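Long-range contacts in putative uncharacterized protein (Bacillus anthracis, PDB 3LNO), which is of unknown function but belongs to a family whose relatives take part in iron-sulfur cluster assembly, so a similar role is possible: residues 32-37 / 48-53; 64-68 / 81-85; 9-13 / 75-79; 20-24 / 57-63. One frame throughout, in Å; residues are numbered along the deposited sequence.

In the fold
The four contacts hold together one small alpha-beta domain. Along the chain, interaction 3 closes the longest loop; interaction 4 is nested inside it, and interaction 1 inside that of interaction 4, whereas interaction 2 crosses interaction 3. Interactions 1 and 2 share the mixed sheet, in which strand 46-50 lies between 35-40 and 81-85, and their centres are about 11 Å apart. Helix 60-74 carries segments of both interactions 2 and 4. Interactions 3 and 4, with centres about 22 Å apart, lie on opposite sides of the chain's centre. Helix 3-16 packs on the turn that follows helix 60-74, and the 20-24 segment on the start of that helix.

Interaction 1 of 4, residues 32-37 / 48-53; sequences LGLVYD and ITMTMT
Val35 and Met50 face each other as a non-hydrogen-bonded pair in the antiparallel beta hairpin of strands 35-40 and 46-50. The next pair, Asp37 with Thr49, has slipped by one residue, which makes a classic beta bulge. Tyr36 and Asp37 both face Thr49, and its carbonyl O accepts in plane from Tyr36 N at 2.8 Å and Asp37 N at 3.2 Å. The return bond from Thr49 N to Asp37 O, 2.9 Å long, is almost straight at 174°.

Packing is tightest toward Leu34 and Thr51. Leu34 O accepts from Thr51 N at 3.0 Å, while the Leu34 side chain lies along the facing backbone, with CD2 3.8 Å from Met52 C. A branched aliphatic residue can cover such a length of main chain. Met50, a selenomethionine, has CG between its backbone N and carbonyl carbon (chi1 68°) and bends at chi3, which carries CE to 4.1 Å from Leu34 CB. Ile29 and Ile63 join this apolar patch. Just before Leu34, Gly33 closes a helix in a Schellman motif, its positive phi well suited to glycine. The Tyr36 ring crosses the Thr51 side chain at a slant, OH 3.4 Å from Thr51 CG2; that OH is bonded to Pro89 O, and Thr51 OG1 to Val86 O.

The side of Asp37 and Thr49 is looser and wetter. Asp37 is exposed, and small polar side chains fit this solvent side: a water joins Asp37 OD2 to Thr49 OG1, lying 2.7 Å from the threonine oxygen.

Interaction 2 of 4, residues 64-68 / 81-85; sequences VSDVK and IEVNV
Val83 faces helix 60-74 with both of its methyl groups. CG2 lies 3.7 Å from Val67 CG1, the two side chains crossing at a slant, and also near Val64 CG1, while CG1 lies 4.0 Å from Val64 CG2. With CG1 anti to the backbone N (chi1 -175°), the branches spread across the sheet surface, and this is how one valine can meet two positions a turn of helix brings to the same side. Val64 CG2 also touches Val85 CG2 at 3.9 Å, so the row of valines continues toward the end of the strand. Beta-branching favours the extended backbone of Val83 and Val85; on the helix, the short branched side chains of Val64 and Val67 let it lie close to the sheet.

The helix belongs to a beta-alpha-beta crossover, in which strand 46-50, helix 60-74 and the parallel neighbour strand 81-85 follow one another. The short helix and strand segments run at 153° to each other, with axes 9.0 Å apart at closest approach.

At the start of the strand the burden passes to Ile81 and Lys68, whose side chains lie alongside each other, pointing opposite ways. Lys68 uses its aliphatic portion: CG is 4.2 Å from Ile81 CG2, and beyond it the extended chain runs across the strand until CE stands 3.3 Å from Ile81 O. Ile81 reaches the other way, its CD1 3.8 Å from Lys68 O.

Interaction 3 of 4, residues 9-13 / 75-79; sequences FENKL and VPEVN
Phe9 and Val75 overlap flank to flank, their side chains running opposite ways, where helix 3-16 packs on the type I beta turn from Val75 to Val78. This turn follows helix 60-74 and leads to strand 81-85. Phe9, Lys12 and Leu13, spaced three and four residues apart, lie along one side of the first helix.

The Phe9 ring points into the turn because its CG is anti to the backbone N (chi1 -171°). Its CE1 comes 3.6 Å from Val75 CG1, while CZ is 3.7 Å from Val78 CA, which lies at the ring edge, close to the ring plane. The Phe9 and Val78 side chains cross at about a right angle. Over one face of the ring sits Leu13 CG, one helical turn on, 4.1 Å above the plane. The leucine fills the angle between ring and turn: its CD2 lies 3.9 Å from Val75 CG1 and 4.1 Å from Val78 CG2. A large flat residue and branched aliphatic ones fit together well in this buried wedge, to which Ala46 adds on the sheet side.

Charge takes over at the exposed edge of the contact. Glu77 runs past the ring opposite in sense to Phe9, with its CG 3.7 Å from Phe9 CE1 and its carboxylate turned 39° from the ring plane. A bend at chi2 (-83°) turns the acid toward the helix. Lys12 comes to meet it with an extended chain whose CD touches Val75 CG1. The salt bridge joins Lys12 NZ to Glu77 OE2 on its syn lone pair; its modelled length, 2.5 Å, is doubtfully short.

Interaction 4 of 4, residues 20-24 / 57-63; sequences VIDPE and CPMAGQI
Glu24 reaches from the 20-24 segment toward the turn that opens helix 60-74, meeting Met59 along its length and Cys57 and Pro58 at its tip. Its CB is already directed at that turn. CG, anti to the carbonyl carbon (chi1 -59°), passes 4.1 Å from Met59 CG, and CD draws nearer still, to 3.8 Å from the same atom. At the tip the carboxylate divides: OE1 stands 3.5 Å from Cys57 SG, while OE2 comes 3.1 Å from Pro58 CD. A long acidic chain suits this solvent side: its CG and carboxylate carbon lie on Met59, and its oxygens go on to Cys57 and Pro58.

The base of this arm is fixed by an Asx turn. Asp22 OD2 accepts from Glu24 N at 3.1 Å, met from above the carboxylate plane by 44°, and so curves the backbone round Pro23. The facing segment makes a type I beta turn from Cys57 to Ala60, with Met59 at the N-cap position of helix 60-74.

Pro23 puts its rigid ring into the bend, its CG 4.0 Å from CG of Met59, a selenomethionine, and as near to Gln62 NE2. Farther in, the buried Ile63 lies alongside the 20-24 segment. Its CD1 reaches within 4.2 Å of Asp22 OD2, and its CG2 packs against Val20 CG1 at 4.3 Å. Ile29 touches both Val20 and Ile63 from helix 29-32, which suits aliphatic residues at these two positions.

Interaction 1 of 4, residues 32-37 / 48-53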
loop_
_atom_site.group_PDB
_atom_site.type_symbol
_atom_site.label_atom_id
_atom_site.label_comp_id
_atom_site.label_asym_id
_atom_site.label_seq_id
_atom_site.Cartn_x
_atom_site.Cartn_y
_atom_site.Cartn_z
ATOM N N LEU A 32 5.536 1.445 -6.323
ATOM C CA LEU A 32 6.855 1.407 -5.704
ATOM C C LEU A 32 7.254 0.031 -5.171
ATOM O O LEU A 32 8.429 -0.220 -4.949
ATOM C CB LEU A 32 6.971 2.411 -4.566
ATOM C CG LEU A 32 7.326 3.835 -4.982
ATOM C CD1 LEU A 32 7.429 4.706 -3.737
ATOM C CD2 LEU A 32 8.626 3.876 -5.790
ATOM N N GLY A 33 6.284 -0.841 -4.949
ATOM C CA GLY A 33 6.575 -2.124 -4.332
ATOM C C GLY A 33 6.604 -2.056 -2.815
ATOM O O GLY A 33 7.200 -2.933 -2.168
ATOM N N LEU A 34 6.003 -1.017 -2.230
ATOM C CA LEU A 34 6.019 -0.885 -0.763
ATOM C C LEU A 34 4.997 -1.740 -0.045
ATOM O O LEU A 34 5.155 -1.993 1.148
ATOM C CB LEU A 34 5.821 0.562 -0.298
ATOM C CG LEU A 34 6.864 1.573 -0.774
ATOM C CD1 LEU A 34 6.487 2.924 -0.240
ATOM C CD2 LEU A 34 8.265 1.145 -0.288
ATOM N N VAL A 35 3.948 -2.161 -0.750
ATOM C CA VAL A 35 2.881 -2.936 -0.133
ATOM C C VAL A 35 3.164 -4.440 -0.237
ATOM O O VAL A 35 3.159 -5.023 -1.343
ATOM C CB VAL A 35 1.508 -2.617 -0.733
ATOM C CG1 VAL A 35 0.419 -3.290 0.084
ATOM C CG2 VAL A 35 1.260 -1.104 -0.769
ATOM N N TYR A 36 3.415 -5.057 0.922
ATOM C CA TYR A 36 3.777 -6.487 1.006
ATOM C C TYR A 36 2.585 -7.429 1.140
ATOM O O TYR A 36 2.620 -8.561 0.693
ATOM C CB TYR A 36 4.701 -6.723 2.208
ATOM C CG TYR A 36 6.083 -6.185 2.030
ATOM C CD1 TYR A 36 6.477 -5.647 0.813
ATOM C CD2 TYR A 36 7.006 -6.208 3.086
ATOM C CE1 TYR A 36 7.757 -5.148 0.625
ATOM C CE2 TYR A 36 8.289 -5.726 2.915
ATOM C CZ TYR A 36 8.651 -5.211 1.662
ATOM O OH TYR A 36 9.901 -4.755 1.447
ATOM N N ASP A 37 1.514 -6.984 1.778
ATOM C CA ASP A 37 0.403 -7.918 1.991
ATOM C C ASP A 37 -0.854 -7.146 2.282
ATOM O O ASP A 37 -0.813 -6.168 3.019
ATOM C CB ASP A 37 0.713 -8.842 3.182
ATOM C CG ASP A 37 -0.275 -9.990 3.307
ATOM O OD1 ASP A 37 -0.875 -10.422 2.291
ATOM O OD2 ASP A 37 -0.435 -10.484 4.436
ATOM N N ILE A 48 -3.129 -4.063 6.264
ATOM C CA ILE A 48 -2.179 -3.731 5.206
ATOM C C ILE A 48 -0.771 -3.768 5.801
ATOM O O ILE A 48 -0.470 -3.017 6.713
ATOM C CB ILE A 48 -2.449 -2.316 4.637
ATOM C CG1 ILE A 48 -3.792 -2.280 3.894
ATOM C CG2 ILE A 48 -1.360 -1.921 3.623
ATOM C CD1 ILE A 48 -4.888 -1.973 4.749
ATOM N N THR A 49 0.093 -4.611 5.262
ATOM C CA THR A 49 1.487 -4.707 5.717
ATOM C C THR A 49 2.370 -4.063 4.656
ATOM O O THR A 49 2.355 -4.452 3.479
ATOM C CB THR A 49 1.888 -6.212 5.839
ATOM O OG1 THR A 49 0.959 -6.870 6.704
ATOM C CG2 THR A 49 3.308 -6.400 6.384
HETATM N N MSE A 50 3.140 -3.070 5.060
HETATM C CA MSE A 50 3.950 -2.359 4.098
HETATM C C MSE A 50 5.264 -1.931 4.725
HETATM O O MSE A 50 5.465 -2.048 5.946
HETATM C CB MSE A 50 3.186 -1.140 3.583
HETATM C CG MSE A 50 2.972 -0.065 4.643
HETATM SE SE MSE A 50 1.915 1.424 3.892
HETATM C CE MSE A 50 3.110 2.033 2.455
ATOM N N THR A 51 6.173 -1.461 3.882
ATOM C CA THR A 51 7.423 -0.891 4.374
ATOM C C THR A 51 7.595 0.521 3.808
ATOM O O THR A 51 6.682 1.037 3.173
ATOM C CB THR A 51 8.604 -1.783 4.025
ATOM O OG1 THR A 51 9.743 -1.340 4.766
ATOM C CG2 THR A 51 8.914 -1.718 2.525
HETATM N N MSE A 52 8.725 1.170 4.073
HETATM C CA MSE A 52 9.016 2.482 3.486
HETATM C C MSE A 52 10.278 2.355 2.655
HETATM O O MSE A 52 10.948 1.319 2.702
HETATM C CB MSE A 52 9.239 3.515 4.575
HETATM C CG MSE A 52 8.039 3.675 5.489
HETATM SE SE MSE A 52 6.662 4.633 4.516
HETATM C CE MSE A 52 5.128 3.703 5.303
ATOM N N THR A 53 10.629 3.390 1.905
ATOM C CA THR A 53 11.847 3.302 1.101
ATOM C C THR A 53 13.136 3.214 1.933
ATOM O O THR A 53 14.148 2.719 1.451
ATOM C CB THR A 53 11.952 4.446 0.092
ATOM O OG1 THR A 53 11.892 5.704 0.780
ATOM C CG2 THR A 53 10.819 4.366 -0.887
HETATM O O HOH W 1 -1.418 -7.738 5.834
#

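Interaction 2 of 4, residues 64-68 / 81-85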
loop_
_atom_site.group_PDB
_atom_site.type_symbol
_atom_site.label_atom_id
_atom_site.label_comp_id
_atom_site.label_asym_id
_atom_site.label_seq_id
_atom_site.Cartn_x
_atom_site.Cartn_y
_atom_site.Cartn_z
ATOM N N VAL A 64 0.893 6.450 6.081
ATOM C CA VAL A 64 -0.058 5.652 6.822
ATOM C C VAL A 64 -1.443 6.287 6.996
ATOM O O VAL A 64 -2.466 5.620 6.783
ATOM C CB VAL A 64 0.471 5.307 8.207
ATOM C CG1 VAL A 64 -0.660 4.712 9.052
ATOM C CG2 VAL A 64 1.667 4.352 8.088
ATOM N N SER A 65 -1.507 7.553 7.412
ATOM C CA SER A 65 -2.822 8.198 7.501
ATOM C C SER A 65 -3.484 8.314 6.111
ATOM O O SER A 65 -4.706 8.208 5.978
ATOM C CB SER A 65 -2.779 9.556 8.241
ATOM O OG SER A 65 -1.735 10.374 7.761
ATOM N N ASP A 66 -2.672 8.505 5.074
ATOM C CA ASP A 66 -3.200 8.526 3.710
ATOM C C ASP A 66 -3.815 7.169 3.309
ATOM O O ASP A 66 -4.873 7.111 2.676
ATOM C CB ASP A 66 -2.105 8.924 2.738
ATOM C CG ASP A 66 -2.406 10.219 2.040
ATOM O OD1 ASP A 66 -2.501 11.261 2.734
ATOM O OD2 ASP A 66 -2.557 10.193 0.792
ATOM N N VAL A 67 -3.176 6.076 3.718
ATOM C CA VAL A 67 -3.756 4.754 3.523
ATOM C C VAL A 67 -5.143 4.665 4.171
ATOM O O VAL A 67 -6.113 4.254 3.533
ATOM C CB VAL A 67 -2.825 3.615 4.062
ATOM C CG1 VAL A 67 -3.567 2.313 4.122
ATOM C CG2 VAL A 67 -1.604 3.426 3.164
ATOM N N LYS A 68 -5.263 5.089 5.430
ATOM C CA LYS A 68 -6.564 5.005 6.100
ATOM C C LYS A 68 -7.616 5.895 5.457
ATOM O O LYS A 68 -8.742 5.481 5.237
ATOM C CB LYS A 68 -6.436 5.304 7.591
ATOM C CG LYS A 68 -5.501 4.323 8.290
ATOM C CD LYS A 68 -5.517 4.533 9.795
ATOM C CE LYS A 68 -4.998 3.298 10.535
ATOM N NZ LYS A 68 -5.273 3.447 11.986
ATOM N N ILE A 81 -9.235 -0.792 9.586
ATOM C CA ILE A 81 -8.031 -0.679 8.786
ATOM C C ILE A 81 -6.798 -0.604 9.662
ATOM O O ILE A 81 -6.566 0.404 10.329
ATOM C CB ILE A 81 -8.021 0.565 7.924
ATOM C CG1 ILE A 81 -9.304 0.645 7.109
ATOM C CG2 ILE A 81 -6.760 0.533 7.050
ATOM C CD1 ILE A 81 -9.534 1.957 6.466
ATOM N N GLU A 82 -5.988 -1.653 9.622
ATOM C CA GLU A 82 -4.728 -1.651 10.331
ATOM C C GLU A 82 -3.577 -1.540 9.331
ATOM O O GLU A 82 -3.551 -2.270 8.331
ATOM C CB GLU A 82 -4.558 -2.975 11.063
ATOM C CG GLU A 82 -5.231 -3.067 12.366
ATOM C CD GLU A 82 -4.726 -4.258 13.156
ATOM O OE1 GLU A 82 -5.395 -5.316 13.105
ATOM O OE2 GLU A 82 -3.653 -4.139 13.807
ATOM N N VAL A 83 -2.607 -0.679 9.613
ATOM C CA VAL A 83 -1.428 -0.589 8.756
ATOM C C VAL A 83 -0.234 -1.001 9.571
ATOM O O VAL A 83 0.107 -0.329 10.553
ATOM C CB VAL A 83 -1.200 0.822 8.188
ATOM C CG1 VAL A 83 -0.031 0.812 7.225
ATOM C CG2 VAL A 83 -2.444 1.323 7.466
ATOM N N ASN A 84 0.385 -2.123 9.208
ATOM C CA ASN A 84 1.587 -2.527 9.940
ATOM C C ASN A 84 2.791 -2.237 9.086
ATOM O O ASN A 84 2.930 -2.782 7.985
ATOM C CB ASN A 84 1.568 -4.001 10.330
ATOM C CG ASN A 84 0.498 -4.321 11.372
ATOM O OD1 ASN A 84 0.167 -3.496 12.235
ATOM N ND2 ASN A 84 -0.044 -5.531 11.295
ATOM N N VAL A 85 3.650 -1.365 9.586
ATOM C CA VAL A 85 4.855 -0.994 8.858
ATOM C C VAL A 85 6.018 -1.914 9.292
ATOM O O VAL A 85 6.378 -1.961 10.474
ATOM C CB VAL A 85 5.191 0.443 9.148
ATOM C CG1 VAL A 85 6.501 0.813 8.523
ATOM C CG2 VAL A 85 4.039 1.364 8.666
#

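Interaction 3 of 4, residues 9-13 / 75-79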
loop_
_atom_site.group_PDB
_atom_site.type_symbol
_atom_site.label_atom_id
_atom_site.label_comp_id
_atom_site.label_asym_id
_atom_site.label_seq_id
_atom_site.Cartn_x
_atom_site.Cartn_y
_atom_site.Cartn_z
ATOM N N PHE A 9 -11.986 -8.979 -2.219
ATOM C CA PHE A 9 -11.992 -7.741 -1.445
ATOM C C PHE A 9 -10.561 -7.231 -1.288
ATOM O O PHE A 9 -10.295 -6.042 -1.398
ATOM C CB PHE A 9 -12.668 -7.937 -0.077
ATOM C CG PHE A 9 -12.888 -6.644 0.682
ATOM C CD1 PHE A 9 -13.497 -5.562 0.060
ATOM C CD2 PHE A 9 -12.483 -6.515 2.012
ATOM C CE1 PHE A 9 -13.704 -4.366 0.744
ATOM C CE2 PHE A 9 -12.693 -5.335 2.705
ATOM C CZ PHE A 9 -13.301 -4.244 2.063
ATOM N N GLU A 10 -9.643 -8.149 -1.022
ATOM C CA GLU A 10 -8.235 -7.822 -0.887
ATOM C C GLU A 10 -7.710 -7.206 -2.159
ATOM O O GLU A 10 -6.916 -6.268 -2.132
ATOM C CB GLU A 10 -7.434 -9.086 -0.534
ATOM C CG GLU A 10 -7.840 -9.595 0.831
ATOM C CD GLU A 10 -7.384 -11.016 1.094
ATOM O OE1 GLU A 10 -6.979 -11.729 0.141
ATOM O OE2 GLU A 10 -7.481 -11.422 2.266
ATOM N N ASN A 11 -8.160 -7.745 -3.281
ATOM C CA ASN A 11 -7.687 -7.243 -4.547
ATOM C C ASN A 11 -8.222 -5.811 -4.741
ATOM O O ASN A 11 -7.507 -4.908 -5.179
ATOM C CB ASN A 11 -8.154 -8.175 -5.665
ATOM C CG ASN A 11 -7.637 -7.754 -7.005
ATOM O OD1 ASN A 11 -6.433 -7.664 -7.208
ATOM N ND2 ASN A 11 -8.548 -7.458 -7.925
ATOM N N LYS A 12 -9.490 -5.608 -4.412
ATOM C CA LYS A 12 -10.082 -4.275 -4.523
ATOM C C LYS A 12 -9.354 -3.277 -3.618
ATOM O O LYS A 12 -9.023 -2.165 -4.029
ATOM C CB LYS A 12 -11.563 -4.336 -4.149
ATOM C CG LYS A 12 -12.245 -2.972 -4.184
ATOM C CD LYS A 12 -13.689 -3.098 -3.726
ATOM C CE LYS A 12 -14.543 -1.947 -4.263
ATOM N NZ LYS A 12 -15.955 -2.000 -3.741
ATOM N N LEU A 13 -9.064 -3.680 -2.388
ATOM C CA LEU A 13 -8.330 -2.797 -1.491
ATOM C C LEU A 13 -6.970 -2.452 -2.071
ATOM O O LEU A 13 -6.526 -1.304 -1.990
ATOM C CB LEU A 13 -8.160 -3.419 -0.104
ATOM C CG LEU A 13 -9.400 -3.614 0.775
ATOM C CD1 LEU A 13 -9.005 -4.374 2.041
ATOM C CD2 LEU A 13 -9.992 -2.289 1.158
ATOM N N VAL A 75 -13.267 2.878 -0.401
ATOM C CA VAL A 75 -13.840 1.540 -0.245
ATOM C C VAL A 75 -14.623 1.497 1.065
ATOM O O VAL A 75 -14.214 0.842 2.033
ATOM C CB VAL A 75 -12.732 0.476 -0.235
ATOM C CG1 VAL A 75 -13.338 -0.910 -0.341
ATOM C CG2 VAL A 75 -11.741 0.749 -1.384
ATOM N N PRO A 76 -15.761 2.217 1.102
ATOM C CA PRO A 76 -16.546 2.459 2.327
ATOM C C PRO A 76 -16.990 1.185 3.028
ATOM O O PRO A 76 -17.266 1.223 4.219
ATOM C CB PRO A 76 -17.770 3.235 1.818
ATOM C CG PRO A 76 -17.827 2.906 0.294
ATOM C CD PRO A 76 -16.374 2.836 -0.087
ATOM N N GLU A 77 -17.063 0.069 2.312
ATOM C CA GLU A 77 -17.459 -1.175 2.955
ATOM C C GLU A 77 -16.329 -1.820 3.777
ATOM O O GLU A 77 -16.544 -2.849 4.434
ATOM C CB GLU A 77 -18.065 -2.180 1.947
ATOM C CG GLU A 77 -17.070 -2.864 0.979
ATOM C CD GLU A 77 -16.735 -2.013 -0.246
ATOM O OE1 GLU A 77 -16.769 -0.761 -0.136
ATOM O OE2 GLU A 77 -16.424 -2.599 -1.317
ATOM N N VAL A 78 -15.129 -1.235 3.748
ATOM C CA VAL A 78 -14.077 -1.744 4.627
ATOM C C VAL A 78 -14.433 -1.388 6.086
ATOM O O VAL A 78 -15.022 -0.337 6.341
ATOM C CB VAL A 78 -12.664 -1.188 4.270
ATOM C CG1 VAL A 78 -12.525 0.271 4.664
ATOM C CG2 VAL A 78 -11.583 -1.988 4.968
ATOM N N ASN A 79 -14.102 -2.264 7.032
ATOM C CA ASN A 79 -14.296 -1.928 8.443
ATOM C C ASN A 79 -13.009 -1.522 9.108
ATOM O O ASN A 79 -12.550 -0.405 8.886
ATOM C CB ASN A 79 -15.076 -3.004 9.186
ATOM C CG ASN A 79 -16.529 -3.003 8.756
ATOM O OD1 ASN A 79 -17.131 -1.933 8.618
ATOM N ND2 ASN A 79 -17.075 -4.176 8.456
#

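Interaction 4 of 4, residues 20-24 / 57-63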
loop_
_atom_site.group_PDB
_atom_site.type_symbol
_atom_site.label_atom_id
_atom_site.label_comp_id
_atom_site.label_asym_id
_atom_site.label_seq_id
_atom_site.Cartn_x
_atom_site.Cartn_y
_atom_site.Cartn_z
ATOM N N VAL A 20 -2.522 6.318 -3.205
ATOM C CA VAL A 20 -1.641 6.796 -2.114
ATOM C C VAL A 20 -0.237 7.016 -2.681
ATOM O O VAL A 20 0.417 6.070 -3.133
ATOM C CB VAL A 20 -1.544 5.754 -0.961
ATOM C CG1 VAL A 20 -0.554 6.216 0.099
ATOM C CG2 VAL A 20 -2.942 5.428 -0.353
ATOM N N ILE A 21 0.223 8.262 -2.681
ATOM C CA ILE A 21 1.495 8.620 -3.302
ATOM C C ILE A 21 2.627 8.744 -2.280
ATOM O O ILE A 21 2.435 9.315 -1.206
ATOM C CB ILE A 21 1.369 9.973 -4.052
ATOM C CG1 ILE A 21 0.045 10.043 -4.827
ATOM C CG2 ILE A 21 2.519 10.169 -5.018
ATOM C CD1 ILE A 21 -0.148 8.879 -5.772
ATOM N N ASP A 22 3.813 8.232 -2.604
ATOM C CA ASP A 22 5.006 8.625 -1.834
ATOM C C ASP A 22 5.460 10.012 -2.295
ATOM O O ASP A 22 5.956 10.154 -3.402
ATOM C CB ASP A 22 6.147 7.617 -1.997
ATOM C CG ASP A 22 7.409 8.018 -1.206
ATOM O OD1 ASP A 22 8.338 7.197 -1.083
ATOM O OD2 ASP A 22 7.469 9.148 -0.684
ATOM N N PRO A 23 5.291 11.040 -1.446
ATOM C CA PRO A 23 5.521 12.412 -1.913
ATOM C C PRO A 23 6.943 12.659 -2.436
ATOM O O PRO A 23 7.125 13.398 -3.401
ATOM C CB PRO A 23 5.249 13.264 -0.669
ATOM C CG PRO A 23 4.415 12.406 0.217
ATOM C CD PRO A 23 4.873 10.992 -0.034
ATOM N N GLU A 24 7.938 12.044 -1.815
ATOM C CA GLU A 24 9.313 12.235 -2.246
ATOM C C GLU A 24 9.592 11.671 -3.646
ATOM O O GLU A 24 10.429 12.197 -4.370
ATOM C CB GLU A 24 10.267 11.626 -1.219
ATOM C CG GLU A 24 10.116 12.234 0.177
ATOM C CD GLU A 24 10.501 11.267 1.288
ATOM O OE1 GLU A 24 9.993 10.118 1.281
ATOM O OE2 GLU A 24 11.306 11.660 2.166
ATOM N N CYS A 57 12.951 7.364 6.353
ATOM C CA CYS A 57 11.840 8.013 5.642
ATOM C C CYS A 57 10.898 8.846 6.498
ATOM O O CYS A 57 10.179 8.320 7.344
ATOM C CB CYS A 57 11.029 6.995 4.850
ATOM S SG CYS A 57 9.752 7.770 3.842
ATOM N N PRO A 58 10.881 10.159 6.249
ATOM C CA PRO A 58 10.163 11.142 7.065
ATOM C C PRO A 58 8.666 11.171 6.774
ATOM O O PRO A 58 7.891 11.608 7.629
ATOM C CB PRO A 58 10.794 12.475 6.638
ATOM C CG PRO A 58 11.979 12.105 5.746
ATOM C CD PRO A 58 11.646 10.791 5.165
HETATM N N MSE A 59 8.266 10.709 5.591
HETATM C CA MSE A 59 6.858 10.744 5.189
HETATM C C MSE A 59 6.044 9.561 5.731
HETATM O O MSE A 59 4.867 9.394 5.404
HETATM C CB MSE A 59 6.748 10.821 3.660
HETATM C CG MSE A 59 7.260 12.132 3.059
HETATM SE SE MSE A 59 6.325 13.709 3.746
HETATM C CE MSE A 59 7.388 15.132 2.911
ATOM N N ALA A 60 6.660 8.740 6.570
ATOM C CA ALA A 60 6.000 7.513 7.005
ATOM C C ALA A 60 4.660 7.786 7.679
ATOM O O ALA A 60 3.681 7.071 7.452
ATOM C CB ALA A 60 6.908 6.711 7.926
ATOM N N GLY A 61 4.613 8.809 8.521
ATOM C CA GLY A 61 3.383 9.133 9.228
ATOM C C GLY A 61 2.297 9.563 8.268
ATOM O O GLY A 61 1.160 9.137 8.375
ATOM N N GLN A 62 2.655 10.405 7.307
ATOM C CA GLN A 62 1.696 10.870 6.312
ATOM C C GLN A 62 1.211 9.747 5.383
ATOM O O GLN A 62 0.055 9.729 4.971
ATOM C CB GLN A 62 2.291 12.008 5.492
ATOM C CG GLN A 62 1.303 12.616 4.515
ATOM C CD GLN A 62 1.939 13.654 3.617
ATOM O OE1 GLN A 62 2.896 14.332 4.009
ATOM N NE2 GLN A 62 1.409 13.792 2.402
ATOM N N ILE A 63 2.089 8.806 5.055
ATOM C CA ILE A 63 1.702 7.714 4.167
ATOM C C ILE A 63 0.648 6.827 4.831
ATOM O O ILE A 63 -0.406 6.558 4.253
ATOM C CB ILE A 63 2.946 6.955 3.629
ATOM C CG1 ILE A 63 3.698 7.852 2.641
ATOM C CG2 ILE A 63 2.545 5.648 2.960
ATOM C CD1 ILE A 63 5.033 7.293 2.156
#